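Long-range contacts in glycosyl hydrolase family 2, TIM barrel domain protein (PDB 6ED2), which acts as a beta-glucuronidase of a human gut bacterium, probably hydrolysing the glycosidic bond of glucuronide conjugates: residues Gly91-Glu96 and Asn192-His197; Thr118-Val123 and Leu159-Leu164. All coordinates share one frame; numbering follows the deposited sequence.

Contact 1 of 2, residues Gly91-Glu96 and Asn192-His197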
ATOM      1  N   GLY A  91       8.855 -30.957  13.733  1.00 24.83           N
ATOM      2  CA  GLY A  91       8.902 -32.288  14.306  1.00 26.67           C
ATOM      3  C   GLY A  91       8.274 -33.297  13.361  1.00 25.84           C
ATOM      4  O   GLY A  91       8.341 -33.142  12.145  1.00 28.30           O
ATOM      5  N   ASP A  92       7.689 -34.335  13.965  1.00 28.49           N
ATOM      6  CA  ASP A  92       7.005 -35.402  13.234  1.00 27.16           C
ATOM      7  C   ASP A  92       5.565 -35.002  12.910  1.00 29.67           C
ATOM      8  O   ASP A  92       4.860 -34.439  13.757  1.00 27.77           O
ATOM      9  CB  ASP A  92       6.959 -36.680  14.079  1.00 33.57           C
ATOM     10  CG  ASP A  92       8.284 -37.418  14.150  1.00 30.56           C
ATOM     11  OD1 ASP A  92       9.209 -37.150  13.347  1.00 33.50           O
ATOM     12  OD2 ASP A  92       8.387 -38.288  15.036  1.00 34.99           O
ATOM     13  N   PHE A  93       5.119 -35.325  11.694  1.00 26.80           N
ATOM     14  CA  PHE A  93       3.732 -35.124  11.292  1.00 28.39           C
ATOM     15  C   PHE A  93       3.351 -36.206  10.284  1.00 33.13           C
ATOM     16  O   PHE A  93       4.204 -36.748   9.574  1.00 32.54           O
ATOM     17  CB  PHE A  93       3.495 -33.714  10.697  1.00 28.30           C
ATOM     18  CG  PHE A  93       4.492 -33.314   9.628  1.00 27.35           C
ATOM     19  CD1 PHE A  93       4.191 -33.486   8.280  1.00 22.73           C
ATOM     20  CD2 PHE A  93       5.732 -32.763   9.977  1.00 27.73           C
ATOM     21  CE1 PHE A  93       5.086 -33.125   7.281  1.00 22.67           C
ATOM     22  CE2 PHE A  93       6.648 -32.392   8.992  1.00 26.34           C
ATOM     23  CZ  PHE A  93       6.324 -32.576   7.634  1.00 26.76           C
ATOM     24  N   TRP A  94       2.048 -36.500  10.210  1.00 30.62           N
ATOM     25  CA  TRP A  94       1.545 -37.644   9.457  1.00 30.08           C
ATOM     26  C   TRP A  94       0.566 -37.218   8.370  1.00 30.61           C
ATOM     27  O   TRP A  94      -0.316 -36.377   8.597  1.00 28.65           O
ATOM     28  CB  TRP A  94       0.840 -38.647  10.377  1.00 30.25           C
ATOM     29  CG  TRP A  94       1.705 -39.329  11.403  1.00 29.86           C
ATOM     30  CD1 TRP A  94       2.199 -38.787  12.544  1.00 30.52           C
ATOM     31  CD2 TRP A  94       2.124 -40.699  11.391  1.00 26.63           C
ATOM     32  NE1 TRP A  94       2.911 -39.732  13.251  1.00 32.26           N
ATOM     33  CE2 TRP A  94       2.882 -40.914  12.558  1.00 34.46           C
ATOM     34  CE3 TRP A  94       1.935 -41.763  10.501  1.00 28.28           C
ATOM     35  CZ2 TRP A  94       3.463 -42.152  12.858  1.00 32.95           C
ATOM     36  CZ3 TRP A  94       2.498 -42.987  10.799  1.00 32.51           C
ATOM     37  CH2 TRP A  94       3.255 -43.173  11.967  1.00 34.54           C
ATOM     38  N   TYR A  95       0.722 -37.825   7.201  1.00 25.67           N
ATOM     39  CA  TYR A  95      -0.238 -37.767   6.114  1.00 28.90           C
ATOM     40  C   TYR A  95      -0.838 -39.155   5.921  1.00 34.55           C
ATOM     41  O   TYR A  95      -0.162 -40.171   6.119  1.00 35.14           O
ATOM     42  CB  TYR A  95       0.421 -37.318   4.811  1.00 27.23           C
ATOM     43  CG  TYR A  95       0.694 -35.841   4.690  1.00 31.23           C
ATOM     44  CD1 TYR A  95      -0.110 -35.039   3.891  1.00 26.89           C
ATOM     45  CD2 TYR A  95       1.780 -35.250   5.338  1.00 28.28           C
ATOM     46  CE1 TYR A  95       0.136 -33.691   3.752  1.00 28.23           C
ATOM     47  CE2 TYR A  95       2.035 -33.879   5.209  1.00 25.91           C
ATOM     48  CZ  TYR A  95       1.205 -33.108   4.418  1.00 29.98           C
ATOM     49  OH  TYR A  95       1.433 -31.752   4.272  1.00 29.34           O
ATOM     50  N   GLU A  96      -2.110 -39.201   5.536  1.00 32.35           N
ATOM     51  CA  GLU A  96      -2.791 -40.479   5.378  1.00 30.68           C
ATOM     52  C   GLU A  96      -3.816 -40.360   4.262  1.00 32.65           C
ATOM     53  O   GLU A  96      -4.537 -39.363   4.179  1.00 37.39           O
ATOM     54  CB  GLU A  96      -3.471 -40.917   6.676  1.00 32.24           C
ATOM     55  CG  GLU A  96      -4.112 -42.305   6.617  1.00 44.53           C
ATOM     56  CD  GLU A  96      -5.155 -42.533   7.713  1.00 42.76           C
ATOM     57  OE1 GLU A  96      -4.783 -42.660   8.897  1.00 45.29           O
ATOM     58  OE2 GLU A  96      -6.359 -42.585   7.385  1.00 59.28           O
ATOM     59  N   ASN A 192      11.071 -22.454   6.356  1.00 25.26           N
ATOM     60  CA  ASN A 192      11.201 -23.914   6.399  1.00 28.47           C
ATOM     61  C   ASN A 192       9.875 -24.607   6.057  1.00 27.91           C
ATOM     62  O   ASN A 192       9.333 -25.393   6.829  1.00 26.97           O
ATOM     63  CB  ASN A 192      11.711 -24.356   7.768  1.00 22.46           C
ATOM     64  CG  ASN A 192      12.140 -25.822   7.786  1.00 27.59           C
ATOM     65  OD1 ASN A 192      12.783 -26.300   6.850  1.00 27.00           O
ATOM     66  ND2 ASN A 192      11.783 -26.541   8.850  1.00 25.18           N
ATOM     67  N   TYR A 193       9.356 -24.308   4.865  1.00 28.45           N
ATOM     68  CA  TYR A 193       8.137 -24.961   4.396  1.00 26.90           C
ATOM     69  C   TYR A 193       8.342 -26.472   4.316  1.00 32.72           C
ATOM     70  O   TYR A 193       9.330 -26.948   3.746  1.00 28.70           O
ATOM     71  CB  TYR A 193       7.745 -24.421   3.019  1.00 25.58           C
ATOM     72  CG  TYR A 193       7.071 -23.060   3.050  1.00 25.71           C
ATOM     73  CD1 TYR A 193       5.938 -22.838   3.836  1.00 23.70           C
ATOM     74  CD2 TYR A 193       7.573 -22.000   2.294  1.00 19.68           C
ATOM     75  CE1 TYR A 193       5.322 -21.588   3.872  1.00 25.16           C
ATOM     76  CE2 TYR A 193       6.979 -20.754   2.324  1.00 22.79           C
ATOM     77  CZ  TYR A 193       5.853 -20.551   3.111  1.00 25.82           C
ATOM     78  OH  TYR A 193       5.262 -19.307   3.119  1.00 27.77           O
ATOM     79  N   ALA A 194       7.410 -27.233   4.887  1.00 25.80           N
ATOM     80  CA  ALA A 194       7.455 -28.681   4.769  1.00 27.09           C
ATOM     81  C   ALA A 194       6.050 -29.208   4.503  1.00 29.77           C
ATOM     82  O   ALA A 194       5.069 -28.467   4.535  1.00 26.77           O
ATOM     83  CB  ALA A 194       8.045 -29.332   6.014  1.00 25.20           C
ATOM     84  N   GLY A 195       5.967 -30.508   4.246  1.00 27.08           N
ATOM     85  CA  GLY A 195       4.721 -31.126   3.843  1.00 25.04           C
ATOM     86  C   GLY A 195       4.963 -32.048   2.676  1.00 25.81           C
ATOM     87  O   GLY A 195       6.076 -32.558   2.518  1.00 26.28           O
ATOM     88  N   ILE A 196       3.949 -32.272   1.847  1.00 25.04           N
ATOM     89  CA  ILE A 196       4.101 -33.046   0.623  1.00 24.59           C
ATOM     90  C   ILE A 196       3.872 -32.080  -0.529  1.00 28.26           C
ATOM     91  O   ILE A 196       2.732 -31.731  -0.857  1.00 29.42           O
ATOM     92  CB  ILE A 196       3.149 -34.241   0.559  1.00 25.99           C
ATOM     93  CG1 ILE A 196       3.390 -35.167   1.736  1.00 26.11           C
ATOM     94  CG2 ILE A 196       3.372 -35.019  -0.731  1.00 24.51           C
ATOM     95  CD1 ILE A 196       2.676 -36.484   1.585  1.00 26.97           C
ATOM     96  N   HIS A 197       4.965 -31.660  -1.151  1.00 27.63           N
ATOM     97  CA  HIS A 197       4.977 -30.511  -2.039  1.00 24.26           C
ATOM     98  C   HIS A 197       4.672 -30.849  -3.483  1.00 26.13           C
ATOM     99  O   HIS A 197       4.452 -29.924  -4.279  1.00 21.02           O
ATOM    100  CB  HIS A 197       6.354 -29.829  -1.979  1.00 23.74           C
ATOM    101  CG  HIS A 197       6.625 -29.130  -0.686  1.00 25.34           C
ATOM    102  ND1 HIS A 197       7.898 -28.900  -0.214  1.00 23.72           N
ATOM    103  CD2 HIS A 197       5.779 -28.599   0.231  1.00 22.93           C
ATOM    104  CE1 HIS A 197       7.827 -28.259   0.939  1.00 27.50           C
ATOM    105  NE2 HIS A 197       6.552 -28.051   1.223  1.00 25.72           N
TER
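Phe93 and Tyr95 face Gly195 and Ile196 across a gap too wide for backbone pairing. The CA atoms of Phe93 and Gly195 are 8.5 Å apart, and those of Tyr95 and Ile196 8.4 Å. No hydrogen bond crosses, and side chains fill the space between the backbones. The main piece is a CH-pi contact. Ile196 CG1 sits over the centre of the Tyr95 ring, 3.8 Å from its centroid and only 4° off the ring normal. The Ile196 chain is extended at chi2 (-169°), which carries CD1 on across the same ring to 3.7 Å from Tyr95 CG. The two side chains pass antiparallel, each running toward the other's backbone. Tyr95 OH ends 3.4 Å from Gly195 CA. Gly195 has no side chain there, which leaves room for the hydroxyl.

Both segments belong to the sugar-binding domain of family 2 glycosyl hydrolases, a jelly-roll beta sandwich in this family. Strand 92-101 is part of its large antiparallel sheet. Strand 195-196 pairs instead with the short strand 75-76. Trp46, Met71 and Val73 line the same apolar interior, where Trp46 and Val73 each touch both Tyr95 and Ile196.

Phe93 extends the apolar patch toward Ala194. With chi1 at 49° its ring swings toward residues 194-195, and Phe93 CZ comes within 4.0 Å of Ala194 CB. Phe93 CE1 lies equally close to Gly195 CA. The Phe93 and Tyr95 rings meet at their edges, through CE1 of Phe93 and CE2 of Tyr95.

Contact 2 of 2, residues Thr118-Val123 and Leu159-Leu164; sequences THRARV and LANNEL
Arg120 runs alongside Asn161: its CG is set between the backbone N and the carbonyl carbon (chi1 56°), and a bend at chi3 brings NH1 to the amide oxygen. Asn161 points the same way, with CG opposite its own backbone N (chi1 -177°). Arg120 NH1 donates to Asn161 OD1 at 3.0 Å and to Glu163 O at 2.9 Å. Both acceptors lie near the guanidinium plane.

The backbones beneath these side chains belong to strands 120-125 and 152-161, which pair antiparallel in the sugar-binding domain. Arg122 with Leu159 is a hydrogen-bonded pair. Ala121 with Ala160 is a non-hydrogen-bonded one. Where strand 120-125 begins, His119 and Arg120 both face Asn161 in a classic beta bulge. His119 N bonds Asn161 O at 2.8 Å, and Arg120 N reaches that oxygen weakly. A cis peptide precedes His119, whose NE2 bonds Asn192.

Asn161 also closes an Asx turn, with OD1 taking Glu163 N at 2.9 Å. Its ND2 donates to Glu163 OE1 and to Asp92. Two donors thus grip OD1 from opposite faces, and two acceptors hold ND2. This fixes the amide's rotation, and the flanking charges of Arg120 and Glu163 probably polarise it.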
ATOM      1  N   THR A 118       8.989 -33.395   2.428  1.00 27.42           N
ATOM      2  CA  THR A 118       9.940 -32.477   3.047  1.00 23.40           C
ATOM      3  C   THR A 118       9.825 -32.584   4.559  1.00 25.64           C
ATOM      4  O   THR A 118       8.737 -32.368   5.104  1.00 27.72           O
ATOM      5  CB  THR A 118       9.659 -31.057   2.566  1.00 25.89           C
ATOM      6  OG1 THR A 118       9.680 -31.043   1.125  1.00 24.14           O
ATOM      7  CG2 THR A 118      10.678 -30.075   3.131  1.00 21.97           C
ATOM      8  N   HIS A 119      10.923 -32.920   5.252  1.00 25.52           N
ATOM      9  CA  HIS A 119      12.283 -33.128   4.732  1.00 26.20           C
ATOM     10  C   HIS A 119      12.685 -34.609   4.597  1.00 27.87           C
ATOM     11  O   HIS A 119      13.629 -34.948   3.896  1.00 28.39           O
ATOM     12  CB  HIS A 119      13.296 -32.460   5.671  1.00 23.24           C
ATOM     13  CG  HIS A 119      13.357 -30.976   5.549  1.00 25.06           C
ATOM     14  ND1 HIS A 119      13.806 -30.342   4.409  1.00 24.82           N
ATOM     15  CD2 HIS A 119      13.046 -29.997   6.430  1.00 23.37           C
ATOM     16  CE1 HIS A 119      13.749 -29.032   4.587  1.00 25.17           C
ATOM     17  NE2 HIS A 119      13.287 -28.798   5.805  1.00 25.00           N
ATOM     18  N   ARG A 120      12.007 -35.474   5.343  1.00 28.07           N
ATOM     19  CA  ARG A 120      12.304 -36.902   5.351  1.00 30.69           C
ATOM     20  C   ARG A 120      10.988 -37.635   5.561  1.00 30.80           C
ATOM     21  O   ARG A 120      10.007 -37.055   6.036  1.00 26.35           O
ATOM     22  CB  ARG A 120      13.320 -37.268   6.445  1.00 26.81           C
ATOM     23  CG  ARG A 120      12.906 -36.854   7.881  1.00 28.53           C
ATOM     24  CD  ARG A 120      14.123 -36.821   8.840  1.00 25.50           C
ATOM     25  NE  ARG A 120      15.179 -36.020   8.235  1.00 30.51           N
ATOM     26  CZ  ARG A 120      15.335 -34.715   8.438  1.00 33.01           C
ATOM     27  NH1 ARG A 120      14.531 -34.049   9.269  1.00 27.05           N
ATOM     28  NH2 ARG A 120      16.314 -34.077   7.817  1.00 32.38           N
ATOM     29  N   ALA A 121      10.969 -38.919   5.215  1.00 28.49           N
ATOM     30  CA  ALA A 121       9.711 -39.657   5.213  1.00 30.76           C
ATOM     31  C   ALA A 121       9.932 -41.130   5.543  1.00 30.41           C
ATOM     32  O   ALA A 121      10.938 -41.730   5.150  1.00 34.88           O
ATOM     33  CB  ALA A 121       9.010 -39.526   3.853  1.00 27.11           C
ATOM     34  N   ARG A 122       8.976 -41.693   6.273  1.00 32.24           N
ATOM     35  CA  ARG A 122       8.800 -43.133   6.428  1.00 34.78           C
ATOM     36  C   ARG A 122       7.403 -43.473   5.927  1.00 34.91           C
ATOM     37  O   ARG A 122       6.411 -42.922   6.419  1.00 31.87           O
ATOM     38  CB  ARG A 122       8.981 -43.568   7.885  1.00 28.97           C
ATOM     39  CG  ARG A 122      10.383 -43.285   8.426  1.00 33.15           C
ATOM     40  CD  ARG A 122      10.494 -43.547   9.904  1.00 29.02           C
ATOM     41  NE  ARG A 122      10.182 -44.934  10.242  1.00 28.62           N
ATOM     42  CZ  ARG A 122      10.022 -45.356  11.492  1.00 36.89           C
ATOM     43  NH1 ARG A 122      10.149 -44.493  12.501  1.00 29.77           N
ATOM     44  NH2 ARG A 122       9.736 -46.628  11.739  1.00 34.31           N
ATOM     45  N   VAL A 123       7.327 -44.358   4.941  1.00 33.89           N
ATOM     46  CA  VAL A 123       6.077 -44.678   4.268  1.00 30.98           C
ATOM     47  C   VAL A 123       5.596 -46.049   4.728  1.00 34.93           C
ATOM     48  O   VAL A 123       6.360 -47.023   4.722  1.00 34.68           O
ATOM     49  CB  VAL A 123       6.246 -44.625   2.744  1.00 31.01           C
ATOM     50  CG1 VAL A 123       4.961 -45.055   2.034  1.00 25.65           C
ATOM     51  CG2 VAL A 123       6.664 -43.220   2.334  1.00 30.79           C
ATOM     52  N   LEU A 159       4.871 -40.885   7.572  1.00 29.04           N
ATOM     53  CA  LEU A 159       5.448 -40.212   8.727  1.00 30.64           C
ATOM     54  C   LEU A 159       6.570 -39.324   8.204  1.00 35.28           C
ATOM     55  O   LEU A 159       7.596 -39.821   7.723  1.00 31.21           O
ATOM     56  CB  LEU A 159       5.956 -41.221   9.752  1.00 26.96           C
ATOM     57  CG  LEU A 159       6.867 -40.657  10.838  1.00 30.37           C
ATOM     58  CD1 LEU A 159       6.207 -39.486  11.557  1.00 34.21           C
ATOM     59  CD2 LEU A 159       7.259 -41.761  11.828  1.00 26.02           C
ATOM     60  N   ALA A 160       6.359 -38.015   8.261  1.00 30.51           N
ATOM     61  CA  ALA A 160       7.333 -37.055   7.780  1.00 25.56           C
ATOM     62  C   ALA A 160       7.883 -36.253   8.953  1.00 27.32           C
ATOM     63  O   ALA A 160       7.330 -36.255  10.058  1.00 28.55           O
ATOM     64  CB  ALA A 160       6.710 -36.136   6.716  1.00 24.87           C
ATOM     65  N   ASN A 161       9.000 -35.572   8.702  1.00 26.00           N
ATOM     66  CA  ASN A 161       9.688 -34.802   9.730  1.00 25.61           C
ATOM     67  C   ASN A 161      10.359 -33.614   9.052  1.00 27.08           C
ATOM     68  O   ASN A 161      10.864 -33.741   7.933  1.00 26.73           O
ATOM     69  CB  ASN A 161      10.717 -35.681  10.469  1.00 27.49           C
ATOM     70  CG  ASN A 161      11.419 -34.945  11.600  1.00 24.47           C
ATOM     71  OD1 ASN A 161      12.363 -34.208  11.369  1.00 27.43           O
ATOM     72  ND2 ASN A 161      10.938 -35.125  12.822  1.00 26.62           N
ATOM     73  N   ASN A 162      10.343 -32.450   9.711  1.00 26.92           N
ATOM     74  CA  ASN A 162      10.929 -31.255   9.109  1.00 28.44           C
ATOM     75  C   ASN A 162      12.001 -30.622   9.989  1.00 28.93           C
ATOM     76  O   ASN A 162      12.322 -29.437   9.819  1.00 25.24           O
ATOM     77  CB  ASN A 162       9.839 -30.233   8.781  1.00 24.48           C
ATOM     78  CG  ASN A 162       9.151 -29.700  10.019  1.00 25.95           C
ATOM     79  OD1 ASN A 162       9.329 -30.227  11.117  1.00 26.37           O
ATOM     80  ND2 ASN A 162       8.344 -28.649   9.848  1.00 27.82           N
ATOM     81  N   GLU A 163      12.551 -31.379  10.933  1.00 30.20           N
ATOM     82  CA  GLU A 163      13.612 -30.852  11.776  1.00 31.31           C
ATOM     83  C   GLU A 163      14.876 -30.623  10.960  1.00 29.45           C
ATOM     84  O   GLU A 163      15.153 -31.325   9.982  1.00 27.59           O
ATOM     85  CB  GLU A 163      13.884 -31.797  12.944  1.00 29.54           C
ATOM     86  CG  GLU A 163      12.773 -31.780  13.954  1.00 33.98           C
ATOM     87  CD  GLU A 163      12.899 -32.856  15.027  1.00 34.58           C
ATOM     88  OE1 GLU A 163      12.199 -33.880  14.932  1.00 36.70           O
ATOM     89  OE2 GLU A 163      13.660 -32.657  15.989  1.00 39.43           O
ATOM     90  N   LEU A 164      15.623 -29.599  11.356  1.00 30.34           N
ATOM     91  CA  LEU A 164      16.860 -29.211  10.705  1.00 32.08           C
ATOM     92  C   LEU A 164      18.074 -29.651  11.523  1.00 32.27           C
ATOM     93  O   LEU A 164      18.037 -29.696  12.755  1.00 31.07           O
ATOM     94  CB  LEU A 164      16.885 -27.699  10.507  1.00 31.92           C
ATOM     95  CG  LEU A 164      15.792 -27.153   9.582  1.00 32.10           C
ATOM     96  CD1 LEU A 164      15.918 -25.642   9.469  1.00 27.48           C
ATOM     97  CD2 LEU A 164      15.853 -27.825   8.205  1.00 25.85           C
TER

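Overall arrangement
From the N terminus the chain passes 91-96, 118-123, 159-164 and 192-197 in turn. Contact 2 closes the shorter loop, between 118-123 and 159-164. Contact 1 closes the longer one, so contact 2 lies wholly within it. Strand 152-161 sits between strands 92-101 and 120-125 in one sheet, so the first three segments are linked through it. Residues 192-197 come from outside that sheet, yet they also touch contact 2. Ala194 CB packs against Thr118 O, and Thr118 and Gly195 share a backbone hydrogen bond. The centres of contact 1 and contact 2 are about 6 Å apart. Together they tie three neighbouring strands of the sugar-binding domain to the 75-76 and 195-196 strand pair.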